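PDB 3BR8: acylphosphatase from Bacillus subtilis, which catalyses the hydrolysis of acyl phosphates to a carboxylate and inorganic phosphate. Local coordinates for residues A[33-36]-A[42-45]; A[23-28]-A[84-89]. All coordinates share one frame; numbering follows the deposited sequence. Where two conformers were deposited one is given.

Interaction 1 (A[33-36]-A[42-45]); sequences WVKN and VEIL. With PO4 (phosphate ion), chain B.
The indole of Trp33 takes Leu45 on one face and the carboxylate of Glu43 at its edge. Leu45 CB sits 3.7 Å from the centroid of the six-membered ring of Trp33, almost on the ring normal, a CH-pi contact. Leu45 CG continues along the outer carbons CZ3 and CH2. At the edge, Trp33 NE1 donates to Glu43 OE2 at 2.8 Å. The bond is nearly straight (171°), lies in the ring plane and uses the anti lone pair of the oxygen. The carboxylate itself is turned 38° from the indole. With chi1 at 69°, Trp33 CG stands between backbone N and carbonyl carbon, which swings the ring across toward the neighbouring strand.

The backbones form an antiparallel hairpin. Trp33 and Leu45, and Lys35 and Glu43, are hydrogen-bonded pairs with two N-H...O bonds each. Lys35 runs extended beside Glu43, with Lys35 CB 3.8 Å from Glu43 CG. Their charged ends do not touch. Water 1 joins them, accepting from Lys35 NZ and donating to Glu43 OE2. Glu43 OE1 forms a salt bridge with Arg37.

The other face of the sheet carries Val34, Ile44, Asn36 and Val42. Val34 CG2 presses on Val42 CG1 at 3.5 Å, a tight fit. Asn36 OD1 lies beside Val42 CG2. Asn36, an active-site residue, donates from ND2 to O3 of the phosphate at 3.0 Å. Arg18 and the backbone N of Gly14 to Phe17 also bind this ion, which probably comes from the crystallisation liquor yet is consistent with the place of a substrate phosphate. The hairpin thus presents a neutral amide N-H to an anion. On its other face Glu43 OE2 is held by two neutral donors, the indole N-H and water 1, while Arg37, and probably Lys35 through the water, offset the charge of the acid.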
loop_
_atom_site.group_PDB
_atom_site.type_symbol
_atom_site.label_atom_id
_atom_site.label_comp_id
_atom_site.label_asym_id
_atom_site.label_seq_id
_atom_site.Cartn_x
_atom_site.Cartn_y
_atom_site.Cartn_z
ATOM N N TRP A 33 -4.734 0.392 -5.217
ATOM C CA TRP A 33 -3.872 -0.568 -5.895
ATOM C C TRP A 33 -2.461 -0.592 -5.320
ATOM O O TRP A 33 -2.050 0.308 -4.580
ATOM C CB TRP A 33 -3.804 -0.289 -7.416
ATOM C CG TRP A 33 -3.054 0.993 -7.789
ATOM C CD1 TRP A 33 -1.690 1.152 -7.925
ATOM C CD2 TRP A 33 -3.632 2.267 -8.085
ATOM N NE1 TRP A 33 -1.398 2.450 -8.276
ATOM C CE2 TRP A 33 -2.568 3.152 -8.391
ATOM C CE3 TRP A 33 -4.946 2.744 -8.131
ATOM C CZ2 TRP A 33 -2.784 4.490 -8.732
ATOM C CZ3 TRP A 33 -5.163 4.075 -8.463
ATOM C CH2 TRP A 33 -4.084 4.933 -8.761
ATOM N N VAL A 34 -1.733 -1.640 -5.697
ATOM C CA VAL A 34 -0.318 -1.786 -5.413
ATOM C C VAL A 34 0.376 -2.168 -6.729
ATOM O O VAL A 34 -0.172 -2.921 -7.546
ATOM C CB VAL A 34 -0.063 -2.827 -4.281
ATOM C CG1 VAL A 34 -0.576 -4.221 -4.665
ATOM C CG2 VAL A 34 1.408 -2.871 -3.902
ATOM N N LYS A 35 1.580 -1.639 -6.934
ATOM C CA LYS A 35 2.283 -1.802 -8.204
ATOM C C LYS A 35 3.788 -1.730 -7.987
ATOM O O LYS A 35 4.268 -0.847 -7.281
ATOM C CB LYS A 35 1.851 -0.697 -9.177
ATOM C CG LYS A 35 2.575 -0.666 -10.519
ATOM C CD LYS A 35 1.992 0.432 -11.386
ATOM C CE LYS A 35 2.843 0.715 -12.607
ATOM N NZ LYS A 35 2.238 1.806 -13.448
ATOM N N ASN A 36 4.525 -2.645 -8.609
ATOM C CA ASN A 36 5.974 -2.566 -8.612
ATOM C C ASN A 36 6.465 -1.503 -9.593
ATOM O O ASN A 36 6.002 -1.443 -10.735
ATOM C CB ASN A 36 6.585 -3.913 -8.998
ATOM C CG ASN A 36 6.610 -4.904 -7.851
ATOM O OD1 ASN A 36 6.325 -4.573 -6.700
ATOM N ND2 ASN A 36 6.973 -6.138 -8.169
ATOM N N VAL A 42 7.848 0.243 -4.393
ATOM C CA VAL A 42 6.473 -0.232 -4.516
ATOM C C VAL A 42 5.545 0.953 -4.260
ATOM O O VAL A 42 5.693 1.664 -3.257
ATOM C CB VAL A 42 6.185 -1.382 -3.517
ATOM C CG1 VAL A 42 4.723 -1.797 -3.575
ATOM C CG2 VAL A 42 7.087 -2.579 -3.817
ATOM N N GLU A 43 4.620 1.183 -5.187
ATOM C CA GLU A 43 3.637 2.241 -5.030
ATOM C C GLU A 43 2.313 1.650 -4.548
ATOM O O GLU A 43 1.902 0.576 -4.988
ATOM C CB GLU A 43 3.473 3.054 -6.330
ATOM C CG GLU A 43 2.475 2.508 -7.326
ATOM C CD GLU A 43 2.246 3.429 -8.502
ATOM O OE1 GLU A 43 3.225 4.034 -8.980
ATOM O OE2 GLU A 43 1.092 3.525 -8.963
ATOM N N ILE A 44 1.670 2.350 -3.620
ATOM C CA ILE A 44 0.402 1.923 -3.054
ATOM C C ILE A 44 -0.521 3.133 -3.008
ATOM O O ILE A 44 -0.165 4.156 -2.411
ATOM C CB ILE A 44 0.561 1.398 -1.604
ATOM C CG1 ILE A 44 1.583 0.253 -1.495
ATOM C CG2 ILE A 44 -0.802 0.962 -1.059
ATOM C CD1 ILE A 44 1.955 -0.113 -0.049
ATOM N N LEU A 45 -1.684 3.022 -3.651
ATOM C CA LEU A 45 -2.732 4.020 -3.510
ATOM C C LEU A 45 -3.822 3.376 -2.669
ATOM O O LEU A 45 -4.319 2.302 -3.026
ATOM C CB LEU A 45 -3.269 4.422 -4.886
ATOM C CG LEU A 45 -4.221 5.609 -4.995
ATOM C CD1 LEU A 45 -5.680 5.252 -4.681
ATOM C CD2 LEU A 45 -3.711 6.786 -4.186
HETATM P P PO4 B . 6.535 -9.231 -5.371
HETATM O O1 PO4 B . 7.139 -8.637 -4.100
HETATM O O2 PO4 B . 6.730 -10.725 -5.224
HETATM O O3 PO4 B . 7.314 -8.673 -6.552
HETATM O O4 PO4 B . 5.050 -8.896 -5.383
HETATM O O HOH W 1 1.002 3.935 -11.666
#

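Interaction 2 (A[23-28]-A[84-89]); sequences MEADKR and HRFSIV
Ala25, on helix 17-27, sets its methyl over the face of the Phe86 ring. Ala25 CB points toward the strand and stands 3.5 Å from the centroid of the Phe86 ring, 13° off its normal. This is a CH-pi contact with the methyl over the middle of the ring. Phe86 CG lies anti to the backbone N (chi1 -166°), which carries the ring in under the helix. Val21 and Val34 also touch it. Here a helix of the alpha/beta sandwich of acylphosphatases packs on the short edge strand 86-88, with the buried Phe86 ring filling the space between helix and sheet. Were Phe86 cut back to an alanine, the Ala25 methyl would probably lose its aromatic face and a gap would open between helix and sheet.

Asp26 comes next and reaches the strand beside the ring. Asp26 OD1 lies 3.7 Å from Phe86 CB, and the carboxylate stands almost perpendicular to the ring. Two waters join the same residues. Water 2 donates to Asp26 OD2 and to Phe86 O, both at 2.7 Å. Water 3 donates to Asp26 OD1 and accepts from Phe86 N. Gln22 NE2 also donates to Phe86 O. Arg28, the first residue past the helix, turns back to Glu24: its NE and NH2 both donate to Glu24 OE1, each at 2.9 Å, in a side-on salt bridge between residues four apart.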
loop_
_atom_site.group_PDB
_atom_site.type_symbol
_atom_site.label_atom_id
_atom_site.label_comp_id
_atom_site.label_asym_id
_atom_site.label_seq_id
_atom_site.Cartn_x
_atom_site.Cartn_y
_atom_site.Cartn_z
ATOM N N MET A 23 -3.669 -8.242 0.744
ATOM C CA MET A 23 -4.384 -8.896 1.843
ATOM C C MET A 23 -4.663 -7.921 2.961
ATOM O O MET A 23 -5.758 -7.928 3.522
ATOM C CB MET A 23 -3.628 -10.117 2.390
ATOM C CG MET A 23 -3.414 -11.276 1.402
ATOM S SD MET A 23 -4.905 -11.930 0.603
ATOM C CE MET A 23 -4.894 -11.032 -0.971
ATOM N N GLU A 24 -3.688 -7.067 3.269
ATOM C CA GLU A 24 -3.890 -6.067 4.318
ATOM C C GLU A 24 -4.944 -5.053 3.912
ATOM O O GLU A 24 -5.782 -4.656 4.728
ATOM C CB GLU A 24 -2.575 -5.360 4.645
ATOM C CG GLU A 24 -1.681 -6.144 5.573
ATOM C CD GLU A 24 -2.295 -6.397 6.953
ATOM O OE1 GLU A 24 -2.980 -5.524 7.535
ATOM O OE2 GLU A 24 -2.031 -7.485 7.477
ATOM N N ALA A 25 -4.888 -4.592 2.668
ATOM C CA ALA A 25 -5.862 -3.625 2.176
ATOM C C ALA A 25 -7.284 -4.195 2.179
ATOM O O ALA A 25 -8.218 -3.519 2.612
ATOM C CB ALA A 25 -5.488 -3.174 0.795
ATOM N N ASP A 26 -7.445 -5.435 1.728
ATOM C CA ASP A 26 -8.767 -6.058 1.755
ATOM C C ASP A 26 -9.260 -6.269 3.185
ATOM O O ASP A 26 -10.418 -5.990 3.490
ATOM C CB ASP A 26 -8.773 -7.378 0.996
ATOM C CG ASP A 26 -8.775 -7.210 -0.522
ATOM O OD1 ASP A 26 -9.096 -6.117 -1.042
ATOM O OD2 ASP A 26 -8.489 -8.220 -1.200
ATOM N N LYS A 27 -8.382 -6.748 4.063
ATOM C CA LYS A 27 -8.733 -6.896 5.468
ATOM C C LYS A 27 -9.277 -5.578 6.008
ATOM O O LYS A 27 -10.280 -5.568 6.724
ATOM C CB LYS A 27 -7.507 -7.320 6.282
ATOM C CG LYS A 27 -7.701 -7.208 7.794
ATOM C CD LYS A 27 -6.474 -7.652 8.569
ATOM C CE LYS A 27 -6.597 -7.263 10.028
ATOM N NZ LYS A 27 -5.609 -8.015 10.841
ATOM N N ARG A 28 -8.606 -4.480 5.665
ATOM C CA ARG A 28 -8.939 -3.162 6.180
ATOM C C ARG A 28 -9.946 -2.406 5.317
ATOM O O ARG A 28 -10.233 -1.242 5.571
ATOM C CB ARG A 28 -7.653 -2.368 6.418
ATOM C CG ARG A 28 -6.743 -3.086 7.389
ATOM C CD ARG A 28 -5.431 -2.357 7.693
ATOM N NE ARG A 28 -4.576 -3.312 8.394
ATOM C CZ ARG A 28 -4.663 -3.607 9.690
ATOM N NH1 ARG A 28 -5.476 -2.936 10.508
ATOM N NH2 ARG A 28 -3.905 -4.593 10.170
ATOM N N HIS A 84 -13.224 1.230 -6.096
ATOM C CA HIS A 84 -13.733 0.076 -5.423
ATOM C C HIS A 84 -12.652 -0.981 -5.644
ATOM O O HIS A 84 -11.981 -0.993 -6.662
ATOM C CB HIS A 84 -15.043 -0.391 -6.076
ATOM C CG HIS A 84 -16.223 0.496 -5.804
ATOM N ND1 HIS A 84 -17.438 0.323 -6.425
ATOM C CD2 HIS A 84 -16.377 1.540 -4.965
ATOM C CE1 HIS A 84 -18.291 1.224 -5.979
ATOM N NE2 HIS A 84 -17.664 1.987 -5.104
ATOM N N ARG A 85 -12.525 -1.857 -4.682
ATOM C CA ARG A 85 -11.597 -2.970 -4.797
ATOM C C ARG A 85 -10.143 -2.520 -4.724
ATOM O O ARG A 85 -9.793 -1.348 -4.962
ATOM C CB ARG A 85 -11.839 -3.784 -6.073
ATOM C CG ARG A 85 -13.224 -4.418 -6.150
ATOM N N PHE A 86 -9.306 -3.481 -4.372
ATOM C CA PHE A 86 -7.888 -3.248 -4.259
ATOM C C PHE A 86 -7.164 -4.242 -5.156
ATOM O O PHE A 86 -7.235 -5.465 -4.957
ATOM C CB PHE A 86 -7.411 -3.344 -2.811
ATOM C CG PHE A 86 -6.040 -2.788 -2.622
ATOM C CD1 PHE A 86 -5.852 -1.466 -2.229
ATOM C CD2 PHE A 86 -4.923 -3.581 -2.893
ATOM C CE1 PHE A 86 -4.577 -0.963 -2.078
ATOM C CE2 PHE A 86 -3.653 -3.087 -2.749
ATOM C CZ PHE A 86 -3.472 -1.784 -2.337
ATOM N N SER A 87 -6.458 -3.705 -6.141
ATOM C CA SER A 87 -5.882 -4.539 -7.177
ATOM C C SER A 87 -4.368 -4.532 -7.161
ATOM O O SER A 87 -3.747 -3.532 -6.800
ATOM C CB SER A 87 -6.365 -4.040 -8.536
ATOM O OG SER A 87 -7.766 -4.170 -8.629
ATOM N N ILE A 88 -3.780 -5.659 -7.561
ATOM C CA ILE A 88 -2.383 -5.692 -7.962
ATOM C C ILE A 88 -2.386 -5.312 -9.440
ATOM O O ILE A 88 -2.960 -6.034 -10.264
ATOM C CB ILE A 88 -1.723 -7.087 -7.737
ATOM C CG1 ILE A 88 -1.724 -7.462 -6.246
ATOM C CG2 ILE A 88 -0.299 -7.122 -8.322
ATOM C CD1 ILE A 88 -1.248 -8.902 -5.938
ATOM N N VAL A 89 -1.741 -4.204 -9.783
ATOM C CA VAL A 89 -1.845 -3.628 -11.119
ATOM C C VAL A 89 -0.487 -3.585 -11.787
ATOM O O VAL A 89 0.563 -3.630 -11.149
ATOM C CB VAL A 89 -2.493 -2.205 -11.169
ATOM C CG1 VAL A 89 -3.915 -2.215 -10.593
ATOM C CG2 VAL A 89 -1.631 -1.171 -10.474
HETATM O O HOH W 2 -8.280 -7.644 -3.781
HETATM O O HOH W 3 -10.659 -5.790 -3.361
#

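Interactions 1 and 2 meet through strands 31-36 and 86-88, which are parallel neighbours in one sheet. Their centres are about 10 Å apart. Val34 sits at the junction: Val34 N to Ser87 O and Val34 O to Val89 N, both 3.0 Å, are probable hydrogen bonds. The Phe86 ring reaches this junction too, with Phe86 CZ 3.4 Å from Trp33 C. Along the chain, interaction 1 is nested within the loop that interaction 2 closes. The active site lies at the Asn36 end of interaction 1, where its side chain is about 3 Å from that of Arg18. The Phe86 side chain is about 7 Å from that of Arg18 and about 11 Å from that of Asn36.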